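Local coordinates for lectin 2 (Agrocybe aegerita, PDB 4TQJ), which binds glycans that end in a non-reducing terminal N-acetylglucosamine, using a beta-propeller scaffold, at residues V4-L9 against L173-D178; K58-I63 against H116-A121; C246-C251 against G273-W278; L267-F272 against Y307-N312. The protein carries 1 engineered substitution. One frame throughout, in Å; residues are numbered along the deposited sequence.

Interaction 1. Residues V4-L9 against L173-D178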
loop_
_atom_site.group_PDB
_atom_site.type_symbol
_atom_site.label_atom_id
_atom_site.label_comp_id
_atom_site.label_asym_id
_atom_site.label_seq_id
_atom_site.Cartn_x
_atom_site.Cartn_y
_atom_site.Cartn_z
ATOM N N VAL A 4 7.667 -17.929 -2.163
ATOM C CA VAL A 4 7.477 -19.353 -1.881
ATOM C C VAL A 4 6.081 -19.658 -1.318
ATOM O O VAL A 4 5.509 -18.876 -0.553
ATOM C CB VAL A 4 8.547 -19.871 -0.881
ATOM C CG1 VAL A 4 8.125 -21.209 -0.286
ATOM C CG2 VAL A 4 9.926 -19.978 -1.548
ATOM N N ILE A 5 5.547 -20.809 -1.700
ATOM C CA ILE A 5 4.227 -21.228 -1.259
ATOM C C ILE A 5 4.342 -22.591 -0.602
ATOM O O ILE A 5 4.791 -23.539 -1.241
ATOM C CB ILE A 5 3.278 -21.306 -2.457
ATOM C CG1 ILE A 5 3.035 -19.896 -2.995
ATOM C CG2 ILE A 5 1.965 -21.980 -2.079
ATOM C CD1 ILE A 5 2.256 -19.869 -4.267
ATOM N N THR A 6 3.967 -22.676 0.672
ATOM C CA THR A 6 4.040 -23.936 1.421
ATOM C C THR A 6 2.648 -24.335 1.889
ATOM O O THR A 6 1.708 -23.566 1.751
ATOM C CB THR A 6 5.006 -23.865 2.660
ATOM O OG1 THR A 6 4.424 -23.072 3.701
ATOM C CG2 THR A 6 6.364 -23.299 2.282
ATOM N N GLN A 7 2.509 -25.546 2.421
ATOM C CA GLN A 7 1.232 -25.985 2.972
ATOM C C GLN A 7 0.823 -25.138 4.175
ATOM O O GLN A 7 -0.337 -24.751 4.309
ATOM C CB GLN A 7 1.296 -27.469 3.354
ATOM C CG GLN A 7 1.639 -28.357 2.170
ATOM C CD GLN A 7 1.757 -29.816 2.519
ATOM O OE1 GLN A 7 2.497 -30.548 1.863
ATOM N NE2 GLN A 7 1.034 -30.252 3.553
ATOM N N ASP A 8 1.780 -24.842 5.049
ATOM C CA ASP A 8 1.487 -24.058 6.246
ATOM C C ASP A 8 1.292 -22.576 5.910
ATOM O O ASP A 8 0.493 -21.878 6.529
ATOM C CB ASP A 8 2.615 -24.215 7.269
ATOM C CG ASP A 8 2.621 -25.585 7.922
ATOM O OD1 ASP A 8 1.571 -26.262 7.893
ATOM O OD2 ASP A 8 3.671 -25.994 8.462
ATOM N N LEU A 9 2.044 -22.102 4.933
ATOM C CA LEU A 9 1.976 -20.698 4.528
ATOM C C LEU A 9 1.727 -20.624 3.035
ATOM O O LEU A 9 2.639 -20.380 2.257
ATOM C CB LEU A 9 3.277 -19.984 4.903
ATOM C CG LEU A 9 3.478 -19.804 6.405
ATOM C CD1 LEU A 9 4.909 -19.358 6.732
ATOM C CD2 LEU A 9 2.465 -18.810 6.958
ATOM N N LEU A 173 5.470 -33.600 1.698
ATOM C CA LEU A 173 5.284 -32.158 1.597
ATOM C C LEU A 173 5.323 -31.720 0.143
ATOM O O LEU A 173 6.148 -32.192 -0.630
ATOM C CB LEU A 173 6.384 -31.421 2.360
ATOM C CG LEU A 173 6.454 -31.731 3.863
ATOM C CD1 LEU A 173 7.789 -31.272 4.416
ATOM C CD2 LEU A 173 5.284 -31.068 4.607
ATOM N N ARG A 174 4.439 -30.801 -0.228
ATOM C CA ARG A 174 4.434 -30.300 -1.589
ATOM C C ARG A 174 4.358 -28.784 -1.581
ATOM O O ARG A 174 3.384 -28.215 -1.111
ATOM C CB ARG A 174 3.282 -30.922 -2.390
ATOM C CG ARG A 174 3.573 -32.376 -2.836
ATOM C CD ARG A 174 2.287 -33.133 -3.168
ATOM N NE ARG A 174 1.493 -33.349 -1.961
ATOM C CZ ARG A 174 0.289 -33.916 -1.930
ATOM N NH1 ARG A 174 -0.296 -34.332 -3.045
ATOM N NH2 ARG A 174 -0.339 -34.050 -0.773
ATOM N N PHE A 175 5.406 -28.152 -2.102
ATOM C CA PHE A 175 5.541 -26.699 -2.071
ATOM C C PHE A 175 5.749 -26.170 -3.489
ATOM O O PHE A 175 6.005 -26.931 -4.414
ATOM C CB PHE A 175 6.757 -26.277 -1.231
ATOM C CG PHE A 175 6.746 -26.752 0.202
ATOM C CD1 PHE A 175 7.949 -26.866 0.898
ATOM C CD2 PHE A 175 5.566 -27.032 0.870
ATOM C CE1 PHE A 175 7.979 -27.274 2.219
ATOM C CE2 PHE A 175 5.588 -27.439 2.197
ATOM C CZ PHE A 175 6.802 -27.556 2.871
ATOM N N LEU A 176 5.669 -24.856 -3.648
ATOM C CA LEU A 176 5.986 -24.215 -4.914
ATOM C C LEU A 176 7.073 -23.192 -4.625
ATOM O O LEU A 176 6.962 -22.431 -3.685
ATOM C CB LEU A 176 4.760 -23.527 -5.498
ATOM C CG LEU A 176 3.523 -24.383 -5.798
ATOM C CD1 LEU A 176 2.324 -23.478 -6.144
ATOM C CD2 LEU A 176 3.813 -25.393 -6.905
ATOM N N ALA A 177 8.139 -23.210 -5.413
ATOM C CA ALA A 177 9.246 -22.287 -5.221
ATOM C C ALA A 177 10.090 -22.270 -6.476
ATOM O O ALA A 177 10.136 -23.246 -7.204
ATOM C CB ALA A 177 10.095 -22.715 -4.026
ATOM N N ASP A 178 10.771 -21.162 -6.725
ATOM C CA ASP A 178 11.707 -21.130 -7.833
ATOM C C ASP A 178 13.031 -21.722 -7.385
ATOM O O ASP A 178 13.782 -21.082 -6.644
ATOM C CB ASP A 178 11.921 -19.701 -8.331
ATOM C CG ASP A 178 12.766 -19.656 -9.585
ATOM O OD1 ASP A 178 13.045 -20.736 -10.142
ATOM O OD2 ASP A 178 13.150 -18.551 -10.008
HETATM O O HOH W 1 1.852 -33.161 0.963
#
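I5 and L176 form an antiparallel hydrogen-bonded pair, with I5 N to L176 O and L176 N to I5 O both 2.9 Å. Two residues on, where the chain has left the strand, Q7 takes over with its side chain: R174 N donates to Q7 OE1 over 2.9 Å, lying in the plane of the amide. With CG anti to the carbonyl carbon (chi1 -59°) and the chain extended beyond it, the carboxamide reaches back alongside the 173-177 strand. A water shares the same oxygen, donating to OE1 over 2.8 Å and accepting from R174 NH2, while R174 NH1 bonds to the carbonyl of F160. Strand 173-177 is the innermost strand of a beta-propeller blade, so the N-terminal strand 4-5 adds to that blade's inner edge, toward the centre of the molecule. T6 lies over one face of the F175 ring in a CH-pi contact, its CB 3.9 Å from the ring centroid and displaced toward the rim. Q7 crosses the same ring nearly at right angles, with amide and ring planes 71° apart. I5 and L176 run side by side on one sheet face, their CB atoms 4.0 Å apart; on the other, V4 CG2 rests 3.7 Å from A177 CB.

Interaction 2. Residues K58-I63 against H116-A121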
loop_
_atom_site.group_PDB
_atom_site.type_symbol
_atom_site.label_atom_id
_atom_site.label_comp_id
_atom_site.label_asym_id
_atom_site.label_seq_id
_atom_site.Cartn_x
_atom_site.Cartn_y
_atom_site.Cartn_z
ATOM N N LYS A 58 -13.823 -28.423 5.272
ATOM C CA LYS A 58 -14.269 -28.684 3.905
ATOM C C LYS A 58 -13.799 -27.660 2.877
ATOM O O LYS A 58 -13.806 -27.936 1.684
ATOM C CB LYS A 58 -15.801 -28.754 3.843
ATOM C CG LYS A 58 -16.413 -29.896 4.635
ATOM C CD LYS A 58 -17.946 -29.889 4.546
ATOM C CE LYS A 58 -18.431 -29.894 3.099
ATOM N NZ LYS A 58 -19.875 -30.272 2.970
ATOM N N HIS A 59 -13.409 -26.474 3.338
ATOM C CA HIS A 59 -13.124 -25.381 2.426
ATOM C C HIS A 59 -11.750 -24.771 2.644
ATOM O O HIS A 59 -11.140 -24.941 3.696
ATOM C CB HIS A 59 -14.206 -24.309 2.532
ATOM C CG HIS A 59 -15.594 -24.861 2.513
ATOM N ND1 HIS A 59 -16.445 -24.780 3.597
ATOM C CD2 HIS A 59 -16.277 -25.528 1.551
ATOM C CE1 HIS A 59 -17.591 -25.364 3.300
ATOM N NE2 HIS A 59 -17.518 -25.824 2.063
ATOM N N VAL A 60 -11.293 -24.050 1.627
ATOM C CA VAL A 60 -10.000 -23.387 1.623
ATOM C C VAL A 60 -10.233 -21.895 1.408
ATOM O O VAL A 60 -10.949 -21.494 0.473
ATOM C CB VAL A 60 -9.098 -23.972 0.499
ATOM C CG1 VAL A 60 -7.808 -23.188 0.353
ATOM C CG2 VAL A 60 -8.798 -25.426 0.793
ATOM N N ARG A 61 -9.648 -21.068 2.272
ATOM C CA ARG A 61 -9.835 -19.619 2.170
ATOM C C ARG A 61 -8.508 -18.852 2.153
ATOM O O ARG A 61 -7.713 -18.948 3.097
ATOM C CB ARG A 61 -10.740 -19.133 3.307
ATOM C CG ARG A 61 -12.214 -19.483 3.089
ATOM C CD ARG A 61 -13.030 -19.331 4.364
ATOM N NE ARG A 61 -12.794 -20.433 5.302
ATOM C CZ ARG A 61 -13.348 -20.519 6.505
ATOM N NH1 ARG A 61 -14.178 -19.565 6.916
ATOM N NH2 ARG A 61 -13.071 -21.550 7.295
ATOM N N LEU A 62 -8.281 -18.091 1.078
ATOM C CA LEU A 62 -6.985 -17.473 0.824
ATOM C C LEU A 62 -7.111 -16.028 0.334
ATOM O O LEU A 62 -8.216 -15.512 0.202
ATOM C CB LEU A 62 -6.203 -18.301 -0.204
ATOM C CG LEU A 62 -5.924 -19.780 0.138
ATOM C CD1 LEU A 62 -5.428 -20.532 -1.084
ATOM C CD2 LEU A 62 -4.950 -19.924 1.304
ATOM N N ILE A 63 -5.967 -15.389 0.089
ATOM C CA ILE A 63 -5.898 -14.065 -0.522
ATOM C C ILE A 63 -4.928 -14.133 -1.686
ATOM O O ILE A 63 -3.815 -14.641 -1.536
ATOM C CB ILE A 63 -5.346 -13.005 0.444
ATOM C CG1 ILE A 63 -6.241 -12.865 1.667
ATOM C CG2 ILE A 63 -5.224 -11.655 -0.262
ATOM C CD1 ILE A 63 -7.306 -11.807 1.484
ATOM N N HIS A 116 -6.012 -33.381 -0.482
ATOM C CA HIS A 116 -5.534 -32.497 -1.529
ATOM C C HIS A 116 -5.026 -31.149 -1.012
ATOM O O HIS A 116 -5.330 -30.734 0.109
ATOM C CB HIS A 116 -6.649 -32.278 -2.552
ATOM C CG HIS A 116 -7.366 -33.535 -2.931
ATOM N ND1 HIS A 116 -8.686 -33.764 -2.611
ATOM C CD2 HIS A 116 -6.940 -34.637 -3.590
ATOM C CE1 HIS A 116 -9.046 -34.951 -3.063
ATOM N NE2 HIS A 116 -8.005 -35.500 -3.662
ATOM N N LEU A 117 -4.246 -30.481 -1.857
ATOM C CA LEU A 117 -3.784 -29.119 -1.610
ATOM C C LEU A 117 -4.276 -28.229 -2.735
ATOM O O LEU A 117 -4.202 -28.614 -3.893
ATOM C CB LEU A 117 -2.254 -29.068 -1.596
ATOM C CG LEU A 117 -1.595 -29.936 -0.524
ATOM C CD1 LEU A 117 -0.119 -30.182 -0.839
ATOM C CD2 LEU A 117 -1.779 -29.273 0.831
ATOM N N ARG A 118 -4.754 -27.037 -2.390
ATOM C CA ARG A 118 -5.142 -26.039 -3.376
ATOM C C ARG A 118 -4.426 -24.728 -3.091
ATOM O O ARG A 118 -4.502 -24.209 -1.986
ATOM C CB ARG A 118 -6.668 -25.852 -3.381
ATOM C CG ARG A 118 -7.398 -26.945 -4.170
ATOM C CD ARG A 118 -8.871 -27.111 -3.759
ATOM N NE ARG A 118 -9.019 -27.676 -2.422
ATOM C CZ ARG A 118 -10.189 -27.877 -1.820
ATOM N NH1 ARG A 118 -11.315 -27.579 -2.446
ATOM N NH2 ARG A 118 -10.237 -28.391 -0.595
ATOM N N TYR A 119 -3.730 -24.210 -4.097
ATOM C CA TYR A 119 -2.939 -22.984 -3.979
ATOM C C TYR A 119 -3.343 -21.995 -5.056
ATOM O O TYR A 119 -3.940 -22.372 -6.066
ATOM C CB TYR A 119 -1.460 -23.279 -4.211
ATOM C CG TYR A 119 -0.766 -24.161 -3.192
ATOM C CD1 TYR A 119 -1.047 -24.070 -1.838
ATOM C CD2 TYR A 119 0.208 -25.065 -3.597
ATOM C CE1 TYR A 119 -0.383 -24.885 -0.912
ATOM C CE2 TYR A 119 0.872 -25.866 -2.688
ATOM C CZ TYR A 119 0.573 -25.781 -1.353
ATOM O OH TYR A 119 1.258 -26.574 -0.454
ATOM N N LEU A 120 -2.989 -20.735 -4.845
ATOM C CA LEU A 120 -3.121 -19.699 -5.865
ATOM C C LEU A 120 -1.748 -19.119 -6.138
ATOM O O LEU A 120 -1.058 -18.698 -5.213
ATOM C CB LEU A 120 -4.050 -18.591 -5.378
ATOM C CG LEU A 120 -5.473 -19.072 -5.120
ATOM C CD1 LEU A 120 -6.218 -18.138 -4.161
ATOM C CD2 LEU A 120 -6.216 -19.258 -6.436
ATOM N N ALA A 121 -1.352 -19.094 -7.406
ATOM C CA ALA A 121 0.005 -18.686 -7.760
ATOM C C ALA A 121 0.117 -18.239 -9.218
ATOM O O ALA A 121 -0.505 -18.813 -10.105
ATOM C CB ALA A 121 0.982 -19.835 -7.486
HETATM O O HOH W 2 -13.741 -27.261 -0.974
HETATM O O HOH W 3 -12.312 -29.891 0.483
#
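V60 and R118 meet where the innermost strands of two consecutive beta-propeller blades pass side by side, strand 60-63 and strand 117-121 running in nearly the same direction, 16° apart. The axes are 8.3 Å apart at their closest, too far for backbone pairing, and side chains bridge the interval. R118 spans most of it. From a CB directed at the 60-63 strand, CG leaves anti to the carbonyl carbon, and the chain then bends at the CG-CD bond (chi3 -69°), which swings NE and the guanidinium alongside V60. CG2 of V60 sits over one face of that flat group, 3.8 Å from R118 CZ and 3.6 Å from R118 NH2. Beyond CZ the two terminal nitrogens take polar partners. NH1 donates to the backbone carbonyl of F104 and also to a water 2.9 Å away; NH2 donates to a second water at 2.8 Å. Both waters lie 2.7 Å from K58 O, so the guanidinium meets that carbonyl, which lies at its edge near its plane, chiefly through solvent, the direct separation from NH2 being 4.3 Å. W111 and F77 also pack on the arginine, which is thus held by apolar neighbours and by several polar partners at its tip. Further along the strands the contact turns mainly apolar. L62 and L120 meet there at an angle, with V75 on L120 from the adjoining strand of the first blade. A single methyl of L120, CD1, lies 4.0 Å from both CB and CD1 of L62.

Interaction 3. Residues C246-C251 against G273-W278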
loop_
_atom_site.group_PDB
_atom_site.type_symbol
_atom_site.label_atom_id
_atom_site.label_comp_id
_atom_site.label_asym_id
_atom_site.label_seq_id
_atom_site.Cartn_x
_atom_site.Cartn_y
_atom_site.Cartn_z
ATOM N N CYS A 246 14.317 -28.751 10.273
ATOM C CA CYS A 246 14.673 -28.930 11.672
ATOM C C CYS A 246 14.487 -30.397 12.037
ATOM O O CYS A 246 13.360 -30.885 12.103
ATOM C CB CYS A 246 13.778 -28.063 12.558
ATOM S SG CYS A 246 13.753 -26.329 12.059
ATOM N N GLY A 247 15.599 -31.089 12.263
ATOM C CA GLY A 247 15.582 -32.520 12.474
ATOM C C GLY A 247 15.818 -32.925 13.914
ATOM O O GLY A 247 15.250 -32.335 14.824
ATOM N N LYS A 248 16.637 -33.953 14.113
ATOM C CA LYS A 248 16.919 -34.455 15.456
ATOM C C LYS A 248 18.054 -33.659 16.063
ATOM O O LYS A 248 17.889 -33.011 17.109
ATOM C CB LYS A 248 17.313 -35.941 15.386
ATOM C CG LYS A 248 17.560 -36.622 16.732
ATOM C CD LYS A 248 18.113 -38.038 16.528
ATOM C CE LYS A 248 17.981 -38.901 17.778
ATOM N NZ LYS A 248 18.719 -38.364 18.947
ATOM N N ALA A 249 19.208 -33.702 15.397
ATOM C CA ALA A 249 20.429 -33.088 15.925
ATOM C C ALA A 249 20.421 -31.569 15.782
ATOM O O ALA A 249 21.207 -30.888 16.433
ATOM C CB ALA A 249 21.682 -33.686 15.266
ATOM N N GLY A 250 19.514 -31.036 14.963
ATOM C CA GLY A 250 19.481 -29.598 14.697
ATOM C C GLY A 250 18.942 -29.276 13.309
ATOM O O GLY A 250 18.127 -30.028 12.795
ATOM N N CYS A 251 19.393 -28.172 12.708
ATOM C CA CYS A 251 18.967 -27.792 11.357
ATOM C C CYS A 251 19.949 -28.243 10.286
ATOM O O CYS A 251 21.149 -27.941 10.349
ATOM C CB CYS A 251 18.780 -26.277 11.237
ATOM S SG CYS A 251 17.635 -25.579 12.414
ATOM N N GLY A 273 15.977 -28.574 16.940
ATOM C CA GLY A 273 15.568 -29.944 16.691
ATOM C C GLY A 273 15.101 -30.714 17.920
ATOM O O GLY A 273 15.119 -30.188 19.043
ATOM N N THR A 274 14.702 -31.970 17.718
ATOM C CA THR A 274 14.121 -32.752 18.819
ATOM C C THR A 274 15.111 -33.007 19.952
ATOM O O THR A 274 14.723 -33.069 21.123
ATOM C CB THR A 274 13.548 -34.078 18.334
ATOM O OG1 THR A 274 14.601 -34.881 17.774
ATOM C CG2 THR A 274 12.469 -33.816 17.255
ATOM N N ASP A 275 16.388 -33.156 19.611
ATOM C CA ASP A 275 17.401 -33.374 20.644
ATOM C C ASP A 275 17.434 -32.239 21.665
ATOM O O ASP A 275 17.744 -32.467 22.833
ATOM C CB ASP A 275 18.791 -33.622 20.048
ATOM C CG ASP A 275 19.002 -35.077 19.645
ATOM O OD1 ASP A 275 18.097 -35.900 19.907
ATOM O OD2 ASP A 275 20.070 -35.396 19.068
ATOM N N LYS A 276 17.092 -31.021 21.242
ATOM C CA LYS A 276 17.109 -29.892 22.172
ATOM C C LYS A 276 15.735 -29.570 22.769
ATOM O O LYS A 276 15.565 -28.561 23.451
ATOM C CB LYS A 276 17.737 -28.661 21.530
ATOM C CG LYS A 276 19.204 -28.872 21.141
ATOM C CD LYS A 276 20.129 -27.948 21.917
ATOM C CE LYS A 276 21.587 -28.356 21.741
ATOM N NZ LYS A 276 22.448 -27.181 21.397
ATOM N N GLY A 277 14.763 -30.436 22.514
ATOM C CA GLY A 277 13.461 -30.313 23.142
ATOM C C GLY A 277 12.387 -29.618 22.320
ATOM O O GLY A 277 11.295 -29.369 22.824
ATOM N N TRP A 278 12.685 -29.310 21.058
ATOM C CA TRP A 278 11.704 -28.653 20.219
ATOM C C TRP A 278 10.664 -29.663 19.757
ATOM O O TRP A 278 11.003 -30.696 19.169
ATOM C CB TRP A 278 12.373 -27.961 19.035
ATOM C CG TRP A 278 13.280 -26.841 19.457
ATOM C CD1 TRP A 278 14.556 -26.958 19.922
ATOM C CD2 TRP A 278 12.985 -25.434 19.442
ATOM N NE1 TRP A 278 15.064 -25.721 20.225
ATOM C CE2 TRP A 278 14.127 -24.766 19.932
ATOM C CE3 TRP A 278 11.859 -24.678 19.085
ATOM C CZ2 TRP A 278 14.189 -23.368 20.050
ATOM C CZ3 TRP A 278 11.910 -23.291 19.224
ATOM C CH2 TRP A 278 13.069 -22.652 19.700
HETATM O O HOH W 4 18.397 -30.107 17.986
#
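K248 reaches across to D275 with almost its whole length. Its CG is anti to the backbone N (chi1 -177°), the chain continues extended, and a turn about the CD-CE bond (chi4 -61°) brings NZ onto the carboxylate. NZ meets D275 OD1 at 2.7 Å in a salt bridge that uses the syn lone pair, leaving OD2 of the same group at 3.3 Å. The aspartate approaches the lysine chain at a slant, so OD1 also comes within 3.3 Å of K248 CG. T274 stands roughly at right angles to the lysine, its OG1 turned toward the start of that side chain and 3.3 Å from K248 CA. Both lysine and aspartate are exposed and touch neighbouring molecules in the crystal.

Beneath the side chains the backbones join in step: T274 N donates to G247 O over 3.0 Å and D275 N to K248 O over 2.9 Å. Because G273 carries no side chain, G247 O can come to 3.1 Å from its CA. A water donates to K248 O and takes a weak bond from G273 N. The short 3-10 turn 274-276 thus packs on the tight hairpin loop between strands 242-246 and 251-254 of one propeller blade. It belongs to the connection from that blade's outermost strand, 266-269, to the next blade's innermost strand, 285-288, whose R285 is touched by the W278 side chain.

Interaction 4. Residues L267-F272 against Y307-N312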
loop_
_atom_site.group_PDB
_atom_site.type_symbol
_atom_site.label_atom_id
_atom_site.label_comp_id
_atom_site.label_asym_id
_atom_site.label_seq_id
_atom_site.Cartn_x
_atom_site.Cartn_y
_atom_site.Cartn_z
ATOM N N LEU A 267 24.686 -30.164 8.653
ATOM C CA LEU A 267 24.135 -29.615 9.887
ATOM C C LEU A 267 24.714 -28.224 10.115
ATOM O O LEU A 267 25.913 -28.090 10.365
ATOM C CB LEU A 267 24.490 -30.498 11.088
ATOM C CG LEU A 267 23.871 -29.983 12.399
ATOM C CD1 LEU A 267 22.440 -30.447 12.475
ATOM C CD2 LEU A 267 24.629 -30.428 13.655
ATOM N N VAL A 268 23.874 -27.195 10.033
ATOM C CA VAL A 268 24.354 -25.818 10.126
ATOM C C VAL A 268 24.106 -25.169 11.483
ATOM O O VAL A 268 24.731 -24.165 11.809
ATOM C CB VAL A 268 23.688 -24.926 9.068
ATOM C CG1 VAL A 268 24.033 -25.414 7.646
ATOM C CG2 VAL A 268 22.192 -24.894 9.292
ATOM N N ILE A 269 23.152 -25.708 12.242
ATOM C CA ILE A 269 22.801 -25.171 13.549
ATOM C C ILE A 269 22.490 -26.365 14.451
ATOM O O ILE A 269 21.668 -27.221 14.093
ATOM C CB ILE A 269 21.531 -24.307 13.498
ATOM C CG1 ILE A 269 21.676 -23.137 12.526
ATOM C CG2 ILE A 269 21.163 -23.790 14.893
ATOM C CD1 ILE A 269 20.335 -22.525 12.182
ATOM N N ASN A 270 23.127 -26.424 15.617
ATOM C CA ASN A 270 22.847 -27.516 16.550
ATOM C C ASN A 270 21.720 -27.185 17.536
ATOM O O ASN A 270 21.844 -27.379 18.750
ATOM C CB ASN A 270 24.121 -28.004 17.257
ATOM C CG ASN A 270 24.609 -27.049 18.332
ATOM O OD1 ASN A 270 24.200 -25.885 18.390
ATOM N ND2 ASN A 270 25.498 -27.541 19.199
ATOM N N ASP A 271 20.602 -26.719 16.991
ATOM C CA ASP A 271 19.436 -26.351 17.791
ATOM C C ASP A 271 18.186 -26.373 16.916
ATOM O O ASP A 271 18.284 -26.580 15.711
ATOM C CB ASP A 271 19.608 -24.962 18.374
ATOM C CG ASP A 271 19.096 -24.862 19.805
ATOM O OD1 ASP A 271 17.959 -25.299 20.087
ATOM O OD2 ASP A 271 19.852 -24.348 20.655
ATOM N N PHE A 272 17.033 -26.149 17.539
ATOM C CA PHE A 272 15.729 -26.144 16.856
ATOM C C PHE A 272 15.225 -27.551 16.531
ATOM O O PHE A 272 14.152 -27.711 15.949
ATOM C CB PHE A 272 15.735 -25.247 15.602
ATOM C CG PHE A 272 16.034 -23.794 15.895
ATOM C CD1 PHE A 272 15.145 -23.023 16.628
ATOM C CD2 PHE A 272 17.215 -23.209 15.455
ATOM C CE1 PHE A 272 15.412 -21.704 16.913
ATOM C CE2 PHE A 272 17.491 -21.885 15.729
ATOM C CZ PHE A 272 16.572 -21.124 16.461
ATOM N N TYR A 307 13.836 -17.858 19.914
ATOM C CA TYR A 307 15.239 -18.075 19.572
ATOM C C TYR A 307 15.472 -17.826 18.092
ATOM O O TYR A 307 14.593 -18.081 17.263
ATOM C CB TYR A 307 15.655 -19.503 19.922
ATOM C CG TYR A 307 15.661 -19.739 21.405
ATOM C CD1 TYR A 307 16.839 -19.645 22.140
ATOM C CD2 TYR A 307 14.489 -20.018 22.081
ATOM C CE1 TYR A 307 16.844 -19.848 23.519
ATOM C CE2 TYR A 307 14.485 -20.220 23.461
ATOM C CZ TYR A 307 15.660 -20.127 24.172
ATOM O OH TYR A 307 15.640 -20.333 25.540
ATOM N N VAL A 308 16.656 -17.329 17.760
ATOM C CA VAL A 308 16.982 -17.031 16.373
ATOM C C VAL A 308 18.410 -17.445 16.073
ATOM O O VAL A 308 19.300 -17.290 16.912
ATOM C CB VAL A 308 16.836 -15.520 16.076
ATOM C CG1 VAL A 308 17.484 -15.170 14.758
ATOM C CG2 VAL A 308 15.353 -15.086 16.130
ATOM N N ALA A 309 18.623 -17.995 14.885
ATOM C CA ALA A 309 19.974 -18.184 14.377
ATOM C C ALA A 309 20.069 -17.412 13.076
ATOM O O ALA A 309 19.289 -17.642 12.156
ATOM C CB ALA A 309 20.285 -19.650 14.153
ATOM N N LEU A 310 21.007 -16.480 13.016
ATOM C CA LEU A 310 21.185 -15.643 11.837
ATOM C C LEU A 310 22.127 -16.255 10.804
ATOM O O LEU A 310 23.196 -16.776 11.138
ATOM C CB LEU A 310 21.695 -14.261 12.236
ATOM C CG LEU A 310 20.772 -13.440 13.137
ATOM C CD1 LEU A 310 21.457 -12.130 13.511
ATOM C CD2 LEU A 310 19.404 -13.192 12.466
ATOM N N ASN A 311 21.699 -16.173 9.547
ATOM C CA ASN A 311 22.449 -16.612 8.378
ATOM C C ASN A 311 23.628 -15.677 8.165
ATOM O O ASN A 311 23.464 -14.457 8.210
ATOM C CB ASN A 311 21.510 -16.548 7.166
ATOM C CG ASN A 311 22.059 -17.248 5.936
ATOM O OD1 ASN A 311 23.256 -17.214 5.660
ATOM N ND2 ASN A 311 21.162 -17.874 5.170
ATOM N N ASN A 312 24.816 -16.234 7.947
ATOM C CA ASN A 312 26.004 -15.414 7.721
ATOM C C ASN A 312 25.900 -14.733 6.349
ATOM O O ASN A 312 26.626 -13.776 6.046
ATOM C CB ASN A 312 27.292 -16.266 7.835
ATOM C CG ASN A 312 27.583 -16.696 9.271
ATOM O OD1 ASN A 312 27.499 -15.885 10.195
ATOM N ND2 ASN A 312 27.912 -17.978 9.466
#
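I269 and F272 hang from the outer strand of one beta-propeller blade and its exit loop, and between them they receive A309, a small bump on the third strand of the next blade. The methyl of A309 fits the notch between the isoleucine tip and the phenylalanine rim: its CB is 3.5 Å from I269 CD1, tight for two carbons, and 3.9 Å from F272 CE2. The phenylalanine goes in as a wedge, rim first, toward strand 307-309. Its edge runs along all three residues of 307-309, with CE1 3.7 Å from Y307 CB, while the Y307 ring leads off elsewhere. V298 and F317 add to the same interblade packing, V298 touching both I269 and F272. The path of the chain sets up these projections. A classic beta bulge places V268 and I269 together opposite C251, and an inverse gamma turn centred on N270 then bends the chain so that F272 re-enters beside I269. The backbone of F272, at a positive phi of 76°, is fastened by its neighbour: D271 OD1, which also accepts from W278 NE1, takes the F272 N-H through its anti lone pair at 2.8 Å.

Interactions 1 and 2 lie nearest the centre of the molecule and both involve innermost strands of blades, 117-121 and 173-177 belonging to adjacent ones; they touch where Y119 OH meets R174 O and where I5 CD1 packs on A121. Interaction 1 extends a sheet through backbone pairing, whereas interaction 2 joins separate sheets through side chains and bridging waters. Interactions 3 and 4 sit farther out, across the centre from interaction 2, and both use the run that leaves strand 266-269. There K276 NZ bonds to N270 O and C251 N to I269 O. Interaction 3, partly exposed, relies on loop carbonyls and a surface salt bridge; interaction 4 is a buried, apolar seam between blades.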